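Local coordinates for protein alkaline phosphatase (Antarctic bacterium, PDB 2W5W) that probably hydrolyses phosphate monoesters as an alkaline phosphatase that depends on zinc and magnesium ions, at residues L40-A45 and V298-E303. The protein carries 1 engineered substitution. Residues are numbered along the deposited sequence; the frame is centred on the assembly and turned at random.
With ZN (zinc ion), chain G; ZN (zinc ion), chain H.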
loop_
_atom_site.group_PDB
_atom_site.type_symbol
_atom_site.label_atom_id
_atom_site.label_comp_id
_atom_site.label_asym_id
_atom_site.label_seq_id
_atom_site.Cartn_x
_atom_site.Cartn_y
_atom_site.Cartn_z
ATOM N N LEU B 40 -7.383 9.535 -12.140
ATOM C CA LEU B 40 -6.272 8.952 -12.895
ATOM C C LEU B 40 -6.135 7.495 -12.487
ATOM O O LEU B 40 -6.032 7.183 -11.306
ATOM C CB LEU B 40 -4.970 9.708 -12.605
ATOM C CG LEU B 40 -5.045 11.199 -12.927
ATOM C CD1 LEU B 40 -3.889 11.952 -12.303
ATOM C CD2 LEU B 40 -5.056 11.391 -14.410
ATOM N N ILE B 41 -6.148 6.608 -13.472
ATOM C CA ILE B 41 -6.064 5.182 -13.226
ATOM C C ILE B 41 -4.789 4.615 -13.833
ATOM O O ILE B 41 -4.554 4.714 -15.039
ATOM C CB ILE B 41 -7.269 4.446 -13.847
ATOM C CG1 ILE B 41 -8.582 4.979 -13.261
ATOM C CG2 ILE B 41 -7.135 2.949 -13.645
ATOM C CD1 ILE B 41 -9.822 4.311 -13.866
ATOM N N SER B 42 -3.975 3.999 -12.984
ATOM C CA SER B 42 -2.788 3.299 -13.433
ATOM C C SER B 42 -3.140 1.824 -13.537
ATOM O O SER B 42 -3.245 1.136 -12.520
ATOM C CB SER B 42 -1.652 3.494 -12.430
ATOM O OG SER B 42 -2.100 3.331 -11.078
ATOM N N ASP B 43 -3.309 1.334 -14.759
ATOM C CA ASP B 43 -3.745 -0.047 -14.947
ATOM C C ASP B 43 -2.628 -0.998 -14.513
ATOM O O ASP B 43 -1.526 -0.953 -15.050
ATOM C CB ASP B 43 -4.160 -0.311 -16.406
ATOM C CG ASP B 43 -5.045 -1.540 -16.532
ATOM O OD1 ASP B 43 -4.649 -2.605 -16.023
ATOM O OD2 ASP B 43 -6.142 -1.440 -17.104
ATOM N N GLY B 44 -2.911 -1.847 -13.530
ATOM C CA GLY B 44 -1.963 -2.881 -13.146
ATOM C C GLY B 44 -0.901 -2.443 -12.151
ATOM O O GLY B 44 0.039 -3.198 -11.864
ATOM N N ALA B 45 -1.049 -1.252 -11.582
ATOM C CA ALA B 45 -0.046 -0.788 -10.617
ATOM C C ALA B 45 -0.411 -1.045 -9.154
ATOM O O ALA B 45 -1.261 -0.349 -8.573
ATOM C CB ALA B 45 0.275 0.697 -10.823
ATOM N N VAL B 298 -6.213 9.243 -7.555
ATOM C CA VAL B 298 -5.301 8.359 -8.290
ATOM C C VAL B 298 -5.456 6.967 -7.730
ATOM O O VAL B 298 -5.329 6.767 -6.523
ATOM C CB VAL B 298 -3.840 8.779 -8.107
ATOM C CG1 VAL B 298 -2.901 7.747 -8.733
ATOM C CG2 VAL B 298 -3.609 10.181 -8.708
ATOM N N THR B 299 -5.735 5.992 -8.585
ATOM C CA THR B 299 -5.756 4.618 -8.087
ATOM C C THR B 299 -5.452 3.653 -9.214
ATOM O O THR B 299 -5.094 4.082 -10.301
ATOM C CB THR B 299 -7.088 4.278 -7.374
ATOM O OG1 THR B 299 -6.940 3.045 -6.656
ATOM C CG2 THR B 299 -8.243 4.162 -8.365
ATOM N N SER B 300 -5.551 2.359 -8.953
ATOM C CA SER B 300 -5.333 1.361 -9.997
ATOM C C SER B 300 -6.505 0.396 -9.930
ATOM O O SER B 300 -7.210 0.357 -8.928
ATOM C CB SER B 300 -4.045 0.555 -9.758
ATOM O OG SER B 300 -2.945 1.387 -9.408
ATOM N N ASP B 301 -6.667 -0.421 -10.961
ATOM C CA ASP B 301 -7.755 -1.398 -11.004
ATOM C C ASP B 301 -7.368 -2.716 -10.317
ATOM O O ASP B 301 -8.227 -3.433 -9.806
ATOM C CB ASP B 301 -8.259 -1.615 -12.451
ATOM C CG ASP B 301 -7.151 -2.031 -13.426
ATOM O OD1 ASP B 301 -5.960 -1.842 -13.095
ATOM O OD2 ASP B 301 -7.477 -2.563 -14.536
ATOM N N HIS B 302 -6.074 -3.008 -10.292
ATOM C CA HIS B 302 -5.508 -4.221 -9.692
ATOM C C HIS B 302 -3.992 -4.162 -9.905
ATOM O O HIS B 302 -3.487 -3.241 -10.556
ATOM C CB HIS B 302 -6.034 -5.471 -10.408
ATOM C CG HIS B 302 -5.776 -5.433 -11.885
ATOM N ND1 HIS B 302 -4.562 -5.787 -12.431
ATOM C CD2 HIS B 302 -6.542 -4.984 -12.906
ATOM C CE1 HIS B 302 -4.601 -5.589 -13.739
ATOM N NE2 HIS B 302 -5.783 -5.092 -14.048
ATOM N N GLU B 303 -3.276 -5.142 -9.352
ATOM C CA GLU B 303 -1.846 -5.305 -9.592
ATOM C C GLU B 303 -1.592 -6.349 -10.676
ATOM O O GLU B 303 -2.406 -7.257 -10.889
ATOM C CB GLU B 303 -1.128 -5.752 -8.293
ATOM C CG GLU B 303 0.408 -5.698 -8.335
ATOM C CD GLU B 303 1.112 -6.979 -8.841
ATOM O OE1 GLU B 303 0.469 -8.046 -9.022
ATOM O OE2 GLU B 303 2.348 -6.904 -9.046
HETATM ZN ZN ZN G . -6.234 -3.748 -15.547
HETATM ZN ZN ZN H . -6.645 -0.495 -18.857
HETATM O O HOH W 1 -4.854 -1.091 -19.692
HETATM O O HOH W 2 -7.331 0.145 -20.840
HETATM O O HOH W 3 -7.442 -2.356 -19.660
#
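D43 and D301 meet across one zinc ion (chain G). D43 OD1 and D301 OD2 each lie 2.0 Å from it, their carboxylate planes turned 82° apart, and H302 NE2 adds a third ligand at 2.1 Å. A fourth comes from outside the two segments, probably S84, a known ligand of this zinc. D43 also bridges: its OD2 binds the second zinc (chain H), which T137, E254 and three waters complete in a site that also takes magnesium in this protein. The other oxygen of D301 is fixed too, since G44 N donates to D301 OD1 at 3.1 Å, nearly along its C-O axis. With CG between the backbone N and the carbonyl carbon (chi1 56°), D301 sets OD1 above one face of the H302 ring, toward its rim. That ring is steadied by its ND1, which donates to E303 O in the ring plane, and by stacking on H337. Behind the metal, S300 OG stands anti to the carbonyl carbon (chi1 -46°), which brings it to the type II turn S42-A45. There it donates to A45 O at 2.6 Å, in the carbonyl plane and on a lone pair. S42 OG lies 2.7 Å from S300 OG, though its proton could go to T299 O instead. With an alanine in place of S300, A45 O would probably lose this donor and S42 OG a neighbour, weakening the hold on this side of the turn. Further back, parallel strands 36-42 and 294-299 pair through T299 N to L40 O (3.0 Å) and S42 N to T299 O (2.9 Å), while L40 CD1 packs on V298 CG2. Metal ligands thus follow the C-terminal ends of two adjacent parallel strands, consistent with the two-zinc, one-magnesium centre of alkaline phosphatases. Carboxylates this close would probably repel one another without the metal ions, so metal binding and site shape are likely to depend on each other.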